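Side-chain contacts in O-methyltransferase, putative (PDB 3DUW), which probably transfers methyl groups from S-adenosylmethionine to substrate hydroxyls and is bound here to the product S-adenosyl-L-homocysteine: residues Q124-N128 with E129-P133; K143-N146 with P147-E151; Q185-R188 with R189-L193. All blocks are in the same frame, centred on the assembly; numbering follows the deposited sequence.

Contact 1 (Q124-N128 with E129-P133)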
ATOM      1  N   GLN A 124      -1.692  -9.118 -26.748  1.00 16.18           N
ATOM      2  CA  GLN A 124      -1.553 -10.320 -27.563  1.00 16.73           C
ATOM      3  C   GLN A 124      -0.199 -10.285 -28.265  1.00 17.54           C
ATOM      4  O   GLN A 124       0.477 -11.309 -28.382  1.00 18.07           O
ATOM      5  CB  GLN A 124      -2.677 -10.393 -28.597  1.00 17.10           C
ATOM      6  CG  GLN A 124      -2.659 -11.648 -29.462  1.00 18.46           C
ATOM      7  CD  GLN A 124      -2.653 -12.922 -28.641  1.00 18.89           C
ATOM      8  OE1 GLN A 124      -1.593 -13.451 -28.296  1.00 21.53           O
ATOM      9  NE2 GLN A 124      -3.839 -13.413 -28.309  1.00 20.25           N
ATOM     10  N   GLN A 125       0.194  -9.099 -28.722  1.00 17.49           N
ATOM     11  CA  GLN A 125       1.475  -8.927 -29.398  1.00 17.53           C
ATOM     12  C   GLN A 125       2.619  -9.208 -28.432  1.00 17.38           C
ATOM     13  O   GLN A 125       3.603  -9.856 -28.788  1.00 18.74           O
ATOM     14  CB  GLN A 125       1.605  -7.502 -29.944  1.00 17.90           C
ATOM     15  CG  GLN A 125       0.649  -7.178 -31.077  1.00 20.45           C
ATOM     16  CD  GLN A 125       0.762  -5.739 -31.539  1.00 20.63           C
ATOM     17  OE1 GLN A 125       1.847  -5.266 -31.872  1.00 23.24           O
ATOM     18  NE2 GLN A 125      -0.366  -5.036 -31.565  1.00 23.00           N
ATOM     19  N   ILE A 126       2.485  -8.710 -27.207  1.00 17.07           N
ATOM     20  CA  ILE A 126       3.506  -8.909 -26.186  1.00 16.83           C
ATOM     21  C   ILE A 126       3.715 -10.398 -25.921  1.00 16.19           C
ATOM     22  O   ILE A 126       4.847 -10.851 -25.751  1.00 17.01           O
ATOM     23  CB  ILE A 126       3.120  -8.169 -24.882  1.00 16.17           C
ATOM     24  CG1 ILE A 126       3.240  -6.659 -25.109  1.00 16.72           C
ATOM     25  CG2 ILE A 126       4.008  -8.616 -23.730  1.00 16.06           C
ATOM     26  CD1 ILE A 126       2.702  -5.811 -23.977  1.00 17.10           C
ATOM     27  N   GLU A 127       2.627 -11.160 -25.892  1.00 17.24           N
ATOM     28  CA  GLU A 127       2.735 -12.597 -25.675  1.00 18.37           C
ATOM     29  C   GLU A 127       3.413 -13.230 -26.887  1.00 18.70           C
ATOM     30  O   GLU A 127       4.317 -14.057 -26.744  1.00 20.20           O
ATOM     31  CB  GLU A 127       1.356 -13.225 -25.470  1.00 19.01           C
ATOM     32  CG  GLU A 127       1.397 -14.747 -25.470  1.00 20.70           C
ATOM     33  CD  GLU A 127       0.084 -15.374 -25.066  1.00 20.97           C
ATOM     34  OE1 GLU A 127      -0.953 -15.051 -25.681  1.00 22.78           O
ATOM     35  OE2 GLU A 127       0.092 -16.204 -24.132  1.00 23.52           O
ATOM     36  N   ASN A 128       2.969 -12.835 -28.078  1.00 19.02           N
ATOM     37  CA  ASN A 128       3.540 -13.344 -29.323  1.00 18.97           C
ATOM     38  C   ASN A 128       5.038 -13.099 -29.327  1.00 19.74           C
ATOM     39  O   ASN A 128       5.824 -13.967 -29.713  1.00 20.67           O
ATOM     40  CB  ASN A 128       2.910 -12.645 -30.529  1.00 19.36           C
ATOM     41  CG  ASN A 128       1.486 -13.091 -30.787  1.00 19.37           C
ATOM     42  OD1 ASN A 128       0.806 -12.550 -31.659  1.00 21.37           O
ATOM     43  ND2 ASN A 128       1.027 -14.087 -30.034  1.00 20.33           N
ATOM     44  N   GLU A 129       5.430 -11.901 -28.908  1.00 19.59           N
ATOM     45  CA  GLU A 129       6.835 -11.547 -28.838  1.00 19.87           C
ATOM     46  C   GLU A 129       7.397 -12.278 -27.621  1.00 20.87           C
ATOM     47  O   GLU A 129       6.633 -12.780 -26.795  1.00 21.87           O
ATOM     48  CB  GLU A 129       6.973 -10.021 -28.730  1.00 18.93           C
ATOM     49  CG  GLU A 129       6.639  -9.320 -30.055  1.00 19.20           C
ATOM     50  CD  GLU A 129       6.330  -7.840 -29.918  1.00 19.61           C
ATOM     51  OE1 GLU A 129       7.074  -7.136 -29.205  1.00 20.62           O
ATOM     52  OE2 GLU A 129       5.347  -7.380 -30.543  1.00 19.17           O
ATOM     53  N   LYS A 130       8.715 -12.365 -27.506  1.00 20.83           N
ATOM     54  CA  LYS A 130       9.302 -13.093 -26.385  1.00 21.55           C
ATOM     55  C   LYS A 130       9.566 -12.297 -25.110  1.00 20.57           C
ATOM     56  O   LYS A 130      10.655 -12.374 -24.541  1.00 22.28           O
ATOM     57  CB  LYS A 130      10.589 -13.784 -26.841  1.00 21.73           C
ATOM     58  CG  LYS A 130      10.344 -15.031 -27.684  1.00 22.05           C
ATOM     59  CD  LYS A 130      11.583 -15.450 -28.458  1.00 22.33           C
ATOM     60  CE  LYS A 130      11.793 -14.569 -29.682  1.00 21.68           C
ATOM     61  NZ  LYS A 130      11.918 -13.127 -29.330  1.00 21.84           N
ATOM     62  N   TYR A 131       8.570 -11.544 -24.650  1.00 20.10           N
ATOM     63  CA  TYR A 131       8.730 -10.763 -23.430  1.00 18.39           C
ATOM     64  C   TYR A 131       8.822 -11.688 -22.229  1.00 17.86           C
ATOM     65  O   TYR A 131       8.135 -12.709 -22.164  1.00 18.51           O
ATOM     66  CB  TYR A 131       7.544  -9.810 -23.233  1.00 17.33           C
ATOM     67  CG  TYR A 131       7.631  -8.539 -24.041  1.00 17.10           C
ATOM     68  CD1 TYR A 131       8.311  -7.421 -23.553  1.00 17.22           C
ATOM     69  CD2 TYR A 131       7.054  -8.459 -25.305  1.00 17.65           C
ATOM     70  CE1 TYR A 131       8.412  -6.256 -24.309  1.00 16.95           C
ATOM     71  CE2 TYR A 131       7.149  -7.303 -26.067  1.00 16.78           C
ATOM     72  CZ  TYR A 131       7.829  -6.207 -25.565  1.00 17.41           C
ATOM     73  OH  TYR A 131       7.930  -5.074 -26.334  1.00 19.05           O
ATOM     74  N   GLU A 132       9.681 -11.335 -21.284  1.00 18.10           N
ATOM     75  CA  GLU A 132       9.825 -12.125 -20.074  1.00 17.80           C
ATOM     76  C   GLU A 132       8.595 -11.834 -19.224  1.00 17.21           C
ATOM     77  O   GLU A 132       7.899 -10.841 -19.452  1.00 17.06           O
ATOM     78  CB  GLU A 132      11.089 -11.711 -19.318  1.00 19.39           C
ATOM     79  CG  GLU A 132      12.358 -11.822 -20.139  1.00 20.70           C
ATOM     80  CD  GLU A 132      12.545 -13.204 -20.725  1.00 22.09           C
ATOM     81  OE1 GLU A 132      12.650 -14.172 -19.942  1.00 24.59           O
ATOM     82  OE2 GLU A 132      12.579 -13.327 -21.969  1.00 24.09           O
ATOM     83  N   PRO A 133       8.294 -12.703 -18.250  1.00 16.75           N
ATOM     84  CA  PRO A 133       7.122 -12.450 -17.408  1.00 16.35           C
ATOM     85  C   PRO A 133       7.279 -11.114 -16.690  1.00 15.59           C
ATOM     86  O   PRO A 133       8.395 -10.699 -16.380  1.00 16.75           O
ATOM     87  CB  PRO A 133       7.140 -13.624 -16.435  1.00 16.53           C
ATOM     88  CG  PRO A 133       7.737 -14.727 -17.258  1.00 17.14           C
ATOM     89  CD  PRO A 133       8.878 -14.023 -17.958  1.00 16.72           C
TER
HETATM   90  O   HOH W   1       5.391 -12.347 -23.405  1.00 23.43           O
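The Y131 ring meets the first segment along its CG–CD2 side: the carbonyl oxygen of I126 sits at the ring edge near its plane, 3.3 Å from CD2, and the I126 methyl CG2 reaches the same CD2 at 3.4 Å. The two side chains slant across each other where helix 119-128 ends and the chain turns back toward strand 136-139, one of the helix-to-strand connections of this Rossmann-like methyltransferase domain. With CG2 anti to the backbone N (CG1 at chi1 -70°), I126 presents this methyl to the aromatic ring, and V87 of strand 85-90 packs against both side chains. At the far end of the ring, the Y131 hydroxyl is hydrogen-bonded to E113.

The last helical turn is completed by E129 N, which donates to Q125 O at 2.7 Å with an N-H...O angle of 158°, although E129 has itself already left helical geometry. Its extended side chain runs back past the carbonyl it has just bonded, with E129 CG 3.3 Å from Q125 O and E129 OE2 3.8 Å from Q125 CB, while OE1 is engaged in a salt bridge with R115. K130 is the centre of an inverse gamma turn, and Y131 follows it with its ring against I126; the Y131 N to E129 O bond across this turn is weak. A water bridges the helix end and the departing loop, lying 2.8 Å from I126 O and 3.0 Å from Y131 O.

Contact 2 (K143-N146 with P147-E151); sequences KQNN and PAYFE. With SAH (S-adenosyl-L-homocysteine), chain C.
P147 meets the preceding turn through its ring, whose CD lies 3.6 Å from Q144 O. Lacking an N-H, P147 fits into the first turn of the helix, where its nitrogen is not asked to donate. A148 follows, its methyl CB 3.7 Å from N145 O, a light touch at the same carbonyl that receives the next residue.

Y149 carries most of the contact. Y149 N donates to N145 O at 3.0 Å, and the ring folds back over that residue, since chi1 of -62° keeps CG beside its own backbone N. N145 O therefore stands over one face of the ring, offset toward the rim, while N145 CB comes to 3.3 Å from Y149 CE2. This is the start of helix 146-155, with N145 at the N-cap position but making no side-chain capping bond, after the loop that follows strand 136-139 in the Rossmann-like sheet. The ring thereby projects into the cofactor pocket: Y149 OH comes within 3.2 Å of N6 on the adenine of S-adenosyl-L-homocysteine and is hydrogen-bonded to D142, another residue of that site.

F150 N bonds to N146 O at 2.8 Å. Chi1 of 172° turns the F150 ring off toward E197, leaving CB beside N146 O. E151 N donates to P147 O at 3.1 Å.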
ATOM      1  N   LYS A 143     -11.445   1.093 -17.158  1.00  9.54           N
ATOM      2  CA  LYS A 143     -11.851   0.122 -16.159  1.00 10.56           C
ATOM      3  C   LYS A 143     -12.925  -0.864 -16.603  1.00 10.26           C
ATOM      4  O   LYS A 143     -13.065  -1.932 -16.008  1.00 10.62           O
ATOM      5  CB  LYS A 143     -12.259   0.850 -14.873  1.00 10.66           C
ATOM      6  CG  LYS A 143     -11.221   1.884 -14.395  1.00 16.89           C
ATOM      7  CD  LYS A 143      -9.800   1.320 -14.395  1.00 16.56           C
ATOM      8  CE  LYS A 143      -8.771   2.280 -13.775  1.00 12.62           C
ATOM      9  NZ  LYS A 143      -8.484   3.531 -14.545  1.00 14.13           N
ATOM     10  N   GLN A 144     -13.679  -0.536 -17.649  1.00 10.65           N
ATOM     11  CA  GLN A 144     -14.685  -1.483 -18.113  1.00 11.50           C
ATOM     12  C   GLN A 144     -14.006  -2.761 -18.604  1.00 10.43           C
ATOM     13  O   GLN A 144     -14.625  -3.823 -18.641  1.00 11.13           O
ATOM     14  CB  GLN A 144     -15.566  -0.896 -19.229  1.00 15.70           C
ATOM     15  CG  GLN A 144     -14.871  -0.036 -20.257  1.00 16.54           C
ATOM     16  CD  GLN A 144     -14.822   1.423 -19.847  1.00 15.27           C
ATOM     17  OE1 GLN A 144     -14.007   1.817 -19.021  1.00 13.51           O
ATOM     18  NE2 GLN A 144     -15.707   2.232 -20.424  1.00 16.48           N
ATOM     19  N   ASN A 145     -12.725  -2.668 -18.951  1.00  9.95           N
ATOM     20  CA  ASN A 145     -11.981  -3.825 -19.440  1.00 10.40           C
ATOM     21  C   ASN A 145     -11.090  -4.495 -18.398  1.00  8.83           C
ATOM     22  O   ASN A 145     -10.279  -5.359 -18.738  1.00  9.77           O
ATOM     23  CB  ASN A 145     -11.136  -3.434 -20.656  1.00 10.38           C
ATOM     24  CG  ASN A 145     -11.840  -3.719 -21.970  1.00 12.20           C
ATOM     25  OD1 ASN A 145     -11.711  -2.962 -22.935  1.00 13.26           O
ATOM     26  ND2 ASN A 145     -12.578  -4.822 -22.017  1.00 10.99           N
ATOM     27  N   ASN A 146     -11.235  -4.114 -17.135  1.00  8.84           N
ATOM     28  CA  ASN A 146     -10.420  -4.722 -16.093  1.00  8.30           C
ATOM     29  C   ASN A 146     -10.495  -6.247 -16.055  1.00  8.99           C
ATOM     30  O   ASN A 146      -9.498  -6.904 -15.770  1.00  9.26           O
ATOM     31  CB  ASN A 146     -10.776  -4.136 -14.728  1.00  9.25           C
ATOM     32  CG  ASN A 146      -9.904  -2.951 -14.372  1.00  8.51           C
ATOM     33  OD1 ASN A 146      -9.534  -2.158 -15.236  1.00  8.43           O
ATOM     34  ND2 ASN A 146      -9.569  -2.824 -13.094  1.00  9.83           N
ATOM     35  N   PRO A 147     -11.674  -6.835 -16.335  1.00  9.09           N
ATOM     36  CA  PRO A 147     -11.734  -8.302 -16.307  1.00 10.34           C
ATOM     37  C   PRO A 147     -10.732  -8.914 -17.288  1.00  9.66           C
ATOM     38  O   PRO A 147      -9.969  -9.815 -16.940  1.00  9.99           O
ATOM     39  CB  PRO A 147     -13.176  -8.595 -16.708  1.00 11.88           C
ATOM     40  CG  PRO A 147     -13.915  -7.428 -16.148  1.00 10.73           C
ATOM     41  CD  PRO A 147     -13.021  -6.260 -16.506  1.00  9.82           C
ATOM     42  N   ALA A 148     -10.733  -8.406 -18.517  1.00 10.01           N
ATOM     43  CA  ALA A 148      -9.830  -8.897 -19.548  1.00 10.26           C
ATOM     44  C   ALA A 148      -8.376  -8.575 -19.217  1.00  9.68           C
ATOM     45  O   ALA A 148      -7.487  -9.403 -19.428  1.00  9.52           O
ATOM     46  CB  ALA A 148     -10.213  -8.302 -20.907  1.00 10.12           C
ATOM     47  N   TYR A 149      -8.123  -7.374 -18.698  1.00  9.69           N
ATOM     48  CA  TYR A 149      -6.755  -7.003 -18.354  1.00  9.62           C
ATOM     49  C   TYR A 149      -6.228  -7.869 -17.217  1.00  9.28           C
ATOM     50  O   TYR A 149      -5.046  -8.202 -17.184  1.00 10.00           O
ATOM     51  CB  TYR A 149      -6.667  -5.519 -17.977  1.00  8.48           C
ATOM     52  CG  TYR A 149      -7.050  -4.576 -19.104  1.00  8.43           C
ATOM     53  CD1 TYR A 149      -6.791  -4.906 -20.439  1.00  8.89           C
ATOM     54  CD2 TYR A 149      -7.668  -3.359 -18.837  1.00  8.78           C
ATOM     55  CE1 TYR A 149      -7.145  -4.050 -21.471  1.00  9.52           C
ATOM     56  CE2 TYR A 149      -8.023  -2.493 -19.864  1.00 10.12           C
ATOM     57  CZ  TYR A 149      -7.761  -2.847 -21.180  1.00  9.59           C
ATOM     58  OH  TYR A 149      -8.133  -2.011 -22.206  1.00  9.93           O
ATOM     59  N   PHE A 150      -7.103  -8.239 -16.286  1.00  9.86           N
ATOM     60  CA  PHE A 150      -6.697  -9.088 -15.170  1.00  9.35           C
ATOM     61  C   PHE A 150      -6.291 -10.460 -15.703  1.00 10.10           C
ATOM     62  O   PHE A 150      -5.278 -11.019 -15.292  1.00 10.53           O
ATOM     63  CB  PHE A 150      -7.837  -9.239 -14.156  1.00 11.41           C
ATOM     64  CG  PHE A 150      -7.555 -10.246 -13.076  1.00 10.54           C
ATOM     65  CD1 PHE A 150      -6.424 -10.130 -12.270  1.00 10.87           C
ATOM     66  CD2 PHE A 150      -8.410 -11.324 -12.879  1.00 12.36           C
ATOM     67  CE1 PHE A 150      -6.148 -11.081 -11.285  1.00  9.83           C
ATOM     68  CE2 PHE A 150      -8.144 -12.277 -11.897  1.00 12.81           C
ATOM     69  CZ  PHE A 150      -7.008 -12.157 -11.098  1.00 11.92           C
ATOM     70  N   GLU A 151      -7.080 -10.999 -16.628  1.00 10.84           N
ATOM     71  CA  GLU A 151      -6.761 -12.301 -17.197  1.00 11.08           C
ATOM     72  C   GLU A 151      -5.428 -12.246 -17.937  1.00 10.98           C
ATOM     73  O   GLU A 151      -4.627 -13.180 -17.855  1.00 11.86           O
ATOM     74  CB  GLU A 151      -7.881 -12.767 -18.128  1.00 13.79           C
ATOM     75  CG  GLU A 151      -9.157 -13.147 -17.393  1.00 13.41           C
ATOM     76  CD  GLU A 151      -8.948 -14.293 -16.416  1.00 14.34           C
ATOM     77  OE1 GLU A 151      -8.382 -15.323 -16.827  1.00 14.76           O
ATOM     78  OE2 GLU A 151      -9.349 -14.164 -15.237  1.00 15.13           O
TER
HETATM   79  N   SAH C 224      -1.921   5.750 -15.095  1.00 11.93           N
HETATM   80  CA  SAH C 224      -1.716   7.079 -15.782  1.00 10.12           C
HETATM   81  CB  SAH C 224      -3.014   7.617 -16.284  1.00  9.75           C
HETATM   82  CG  SAH C 224      -3.772   6.798 -17.301  1.00  8.77           C
HETATM   83  SD  SAH C 224      -5.455   7.521 -17.515  1.00  8.66           S
HETATM   84  C   SAH C 224      -1.152   8.082 -14.720  1.00  9.76           C
HETATM   85  O   SAH C 224      -1.038   7.703 -13.550  1.00  9.82           O
HETATM   86  OXT SAH C 224      -0.835   9.250 -15.142  1.00 12.97           O
HETATM   87  C5' SAH C 224      -6.205   6.233 -18.427  1.00  9.29           C
HETATM   88  C4' SAH C 224      -5.527   6.060 -19.871  1.00  8.72           C
HETATM   89  O4' SAH C 224      -6.275   4.968 -20.400  1.00  9.36           O
HETATM   90  C3' SAH C 224      -5.762   7.181 -20.873  1.00  8.29           C
HETATM   91  O3' SAH C 224      -4.535   7.743 -21.346  1.00  8.39           O
HETATM   92  C2' SAH C 224      -6.622   6.470 -21.992  1.00  9.79           C
HETATM   93  O2' SAH C 224      -6.423   7.026 -23.283  1.00  8.87           O
HETATM   94  C1' SAH C 224      -6.179   5.027 -21.856  1.00  8.67           C
HETATM   95  N9  SAH C 224      -6.975   4.088 -22.387  1.00  9.34           N
HETATM   96  C8  SAH C 224      -8.351   3.956 -22.471  1.00 10.28           C
HETATM   97  N7  SAH C 224      -8.767   2.886 -23.071  1.00  9.37           N
HETATM   98  C5  SAH C 224      -7.579   2.207 -23.439  1.00 10.11           C
HETATM   99  C6  SAH C 224      -7.377   0.957 -24.130  1.00  9.79           C
HETATM  100  N6  SAH C 224      -8.374   0.178 -24.572  1.00 12.54           N
HETATM  101  N1  SAH C 224      -6.065   0.603 -24.314  1.00 11.81           N
HETATM  102  C2  SAH C 224      -5.017   1.364 -23.883  1.00 10.36           C
HETATM  103  N3  SAH C 224      -5.169   2.564 -23.220  1.00 11.06           N
HETATM  104  C4  SAH C 224      -6.474   2.922 -23.033  1.00  8.92           C

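Contact 3 (Q185-R188 with R189-L193)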
ATOM      1  N   GLN A 185     -19.318  -1.416 -13.338  1.00  9.71           N
ATOM      2  CA  GLN A 185     -19.579  -2.826 -13.594  1.00  9.49           C
ATOM      3  C   GLN A 185     -18.262  -3.548 -13.882  1.00  8.96           C
ATOM      4  O   GLN A 185     -18.040  -4.657 -13.402  1.00  8.62           O
ATOM      5  CB  GLN A 185     -20.560  -2.990 -14.762  1.00 10.88           C
ATOM      6  CG  GLN A 185     -21.946  -2.413 -14.474  1.00 12.25           C
ATOM      7  CD  GLN A 185     -22.660  -3.112 -13.323  1.00 13.39           C
ATOM      8  OE1 GLN A 185     -23.615  -2.579 -12.756  1.00 14.23           O
ATOM      9  NE2 GLN A 185     -22.208  -4.312 -12.984  1.00 11.14           N
ATOM     10  N   GLY A 186     -17.384  -2.906 -14.646  1.00  8.07           N
ATOM     11  CA  GLY A 186     -16.097  -3.509 -14.953  1.00  8.41           C
ATOM     12  C   GLY A 186     -15.285  -3.792 -13.700  1.00  8.36           C
ATOM     13  O   GLY A 186     -14.658  -4.845 -13.587  1.00  8.67           O
ATOM     14  N   ILE A 187     -15.286  -2.857 -12.754  1.00  8.48           N
ATOM     15  CA  ILE A 187     -14.538  -3.053 -11.519  1.00  8.37           C
ATOM     16  C   ILE A 187     -15.155  -4.177 -10.689  1.00  7.49           C
ATOM     17  O   ILE A 187     -14.436  -4.971 -10.091  1.00  8.56           O
ATOM     18  CB  ILE A 187     -14.467  -1.745 -10.694  1.00  8.86           C
ATOM     19  CG1 ILE A 187     -13.549  -0.738 -11.402  1.00  9.61           C
ATOM     20  CG2 ILE A 187     -13.982  -2.033  -9.286  1.00 14.21           C
ATOM     21  CD1 ILE A 187     -12.135  -1.237 -11.629  1.00 15.99           C
ATOM     22  N   ARG A 188     -16.483  -4.256 -10.656  1.00  8.47           N
ATOM     23  CA  ARG A 188     -17.125  -5.327  -9.904  1.00  7.98           C
ATOM     24  C   ARG A 188     -16.771  -6.690 -10.516  1.00  8.97           C
ATOM     25  O   ARG A 188     -16.520  -7.649  -9.788  1.00  8.87           O
ATOM     26  CB  ARG A 188     -18.645  -5.114  -9.861  1.00  8.61           C
ATOM     27  CG  ARG A 188     -19.065  -3.971  -8.929  1.00  8.79           C
ATOM     28  CD  ARG A 188     -20.566  -3.710  -8.980  1.00 11.10           C
ATOM     29  NE  ARG A 188     -21.349  -4.881  -8.602  1.00 12.19           N
ATOM     30  CZ  ARG A 188     -21.581  -5.264  -7.351  1.00 13.05           C
ATOM     31  NH1 ARG A 188     -21.097  -4.568  -6.334  1.00 13.49           N
ATOM     32  NH2 ARG A 188     -22.303  -6.352  -7.121  1.00 14.46           N
ATOM     33  N   ARG A 189     -16.739  -6.770 -11.846  1.00  8.90           N
ATOM     34  CA  ARG A 189     -16.380  -8.010 -12.541  1.00  8.96           C
ATOM     35  C   ARG A 189     -14.946  -8.393 -12.153  1.00  8.87           C
ATOM     36  O   ARG A 189     -14.612  -9.572 -12.017  1.00  8.73           O
ATOM     37  CB  ARG A 189     -16.444  -7.811 -14.062  1.00 10.85           C
ATOM     38  CG  ARG A 189     -17.816  -7.486 -14.645  1.00 13.06           C
ATOM     39  CD  ARG A 189     -18.790  -8.638 -14.469  1.00 12.83           C
ATOM     40  NE  ARG A 189     -19.416  -8.614 -13.153  1.00 12.69           N
ATOM     41  CZ  ARG A 189     -20.290  -7.691 -12.767  1.00 12.24           C
ATOM     42  NH1 ARG A 189     -20.644  -6.721 -13.601  1.00 12.77           N
ATOM     43  NH2 ARG A 189     -20.808  -7.733 -11.548  1.00 13.26           N
ATOM     44  N   PHE A 190     -14.106  -7.373 -11.996  1.00  7.96           N
ATOM     45  CA  PHE A 190     -12.700  -7.522 -11.624  1.00  8.15           C
ATOM     46  C   PHE A 190     -12.571  -8.152 -10.229  1.00  7.43           C
ATOM     47  O   PHE A 190     -11.842  -9.127 -10.052  1.00  8.21           O
ATOM     48  CB  PHE A 190     -12.057  -6.128 -11.691  1.00  8.18           C
ATOM     49  CG  PHE A 190     -10.589  -6.083 -11.367  1.00  8.62           C
ATOM     50  CD1 PHE A 190      -9.681  -6.953 -11.959  1.00 13.38           C
ATOM     51  CD2 PHE A 190     -10.101  -5.084 -10.526  1.00 10.39           C
ATOM     52  CE1 PHE A 190      -8.304  -6.823 -11.719  1.00 14.74           C
ATOM     53  CE2 PHE A 190      -8.735  -4.947 -10.284  1.00  7.90           C
ATOM     54  CZ  PHE A 190      -7.835  -5.813 -10.877  1.00 12.12           C
ATOM     55  N   TYR A 191     -13.282  -7.604  -9.245  1.00  8.19           N
ATOM     56  CA  TYR A 191     -13.248  -8.151  -7.883  1.00  7.50           C
ATOM     57  C   TYR A 191     -13.679  -9.621  -7.921  1.00  7.04           C
ATOM     58  O   TYR A 191     -13.033 -10.492  -7.333  1.00  8.41           O
ATOM     59  CB  TYR A 191     -14.212  -7.389  -6.965  1.00  7.19           C
ATOM     60  CG  TYR A 191     -13.696  -6.090  -6.380  1.00  6.61           C
ATOM     61  CD1 TYR A 191     -13.022  -6.068  -5.160  1.00  6.97           C
ATOM     62  CD2 TYR A 191     -13.944  -4.874  -7.015  1.00  6.42           C
ATOM     63  CE1 TYR A 191     -12.616  -4.863  -4.582  1.00  7.42           C
ATOM     64  CE2 TYR A 191     -13.542  -3.667  -6.451  1.00  7.12           C
ATOM     65  CZ  TYR A 191     -12.880  -3.669  -5.230  1.00  7.27           C
ATOM     66  OH  TYR A 191     -12.502  -2.477  -4.645  1.00  8.02           O
ATOM     67  N   GLU A 192     -14.777  -9.887  -8.619  1.00  8.14           N
ATOM     68  CA  GLU A 192     -15.311 -11.239  -8.730  1.00  9.36           C
ATOM     69  C   GLU A 192     -14.333 -12.221  -9.366  1.00  9.03           C
ATOM     70  O   GLU A 192     -14.195 -13.350  -8.903  1.00 10.21           O
ATOM     71  CB  GLU A 192     -16.617 -11.211  -9.527  1.00 10.59           C
ATOM     72  CG  GLU A 192     -17.764 -10.525  -8.798  1.00 11.73           C
ATOM     73  CD  GLU A 192     -18.878 -10.086  -9.734  1.00 14.63           C
ATOM     74  OE1 GLU A 192     -18.893 -10.531 -10.899  1.00 17.47           O
ATOM     75  OE2 GLU A 192     -19.741  -9.295  -9.305  1.00 14.55           O
ATOM     76  N   LEU A 193     -13.654 -11.798 -10.427  1.00  8.96           N
ATOM     77  CA  LEU A 193     -12.699 -12.675 -11.090  1.00  9.53           C
ATOM     78  C   LEU A 193     -11.510 -12.993 -10.200  1.00 10.58           C
ATOM     79  O   LEU A 193     -11.002 -14.115 -10.203  1.00 10.61           O
ATOM     80  CB  LEU A 193     -12.228 -12.048 -12.397  1.00 10.59           C
ATOM     81  CG  LEU A 193     -13.210 -12.279 -13.542  1.00 12.47           C
ATOM     82  CD1 LEU A 193     -12.817 -11.428 -14.732  1.00 13.50           C
ATOM     83  CD2 LEU A 193     -13.215 -13.761 -13.910  1.00 13.25           C
TER
HETATM   84  O   HOH W   2     -22.840  -5.908 -10.815  1.00 13.63           O
HETATM   85  O   HOH W   3     -22.370  -8.784  -8.850  1.00 20.19           O
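Two successive turns of helix 182-196 are joined here by i to i+4 backbone bonds from R189, F190, Y191 and E192 back to Q185, G186, I187 and R188, and on one flank by a charged cluster. R189 grips the carboxylate of E192 side-on: NE donates to OE1 at 3.0 Å and NH2 to OE2 at 2.9 Å. Both oxygens lie close to the guanidinium plane, whereas OE1 is approached from above the carboxylate plane, 39° out of it. Bends at chi2 and chi3 fold the R189 chain back over its own helix, placing Q185 O over one face of the guanidinium. The Q185 side chain runs beside it in the same direction, the amide and guanidinium planes 21° apart.

R188 crosses R189 with the two guanidinium planes turned 72° against each other, and a water bridges the two like-charged groups. This water accepts from R188 NE at 2.9 Å and from R189 NH2 at 2.8 Å; a second accepts from R188 NH2 at 3.0 Å and donates to E192 OE2 at 2.7 Å. E192 probably offsets the charge of both arginines, directly for R189 and through this second water for R188. R188 NH1 is hydrogen-bonded to V174 O.

On a buried flank, I187 CG2 packs 3.3 Å from Y191 CE2, and I187 O lies at the edge of the Y191 ring. The Y191 hydroxyl bonds to V168 O, and its ring makes an edge-to-face contact with Y13 of the second subunit. F190 and Y191 both rest on I217 of strand 214-221, while I187, F190 and R189 abut N146 and P147 of helix 146-155.

In the fold
From the N terminus onward the three contacts follow in series, each local to a single turn or helix, so none nests inside or crosses another. Contact 1 closes the exit of helix 119-128 into the loop before strand 136-139. Beyond that strand, contact 2 opens helix 146-155 at the cofactor pocket; its nearest atoms are about 8 Å from contact 1, although W152 farther along the same helix reaches the side chains of Q124 and E127. Contact 3 comes after strand 162-166, within helix 182-196. Contacts 2 and 3 touch, their centres 8 Å apart, with F150 also packing on F190, tying the cofactor-side helix to a helix that meets the second subunit.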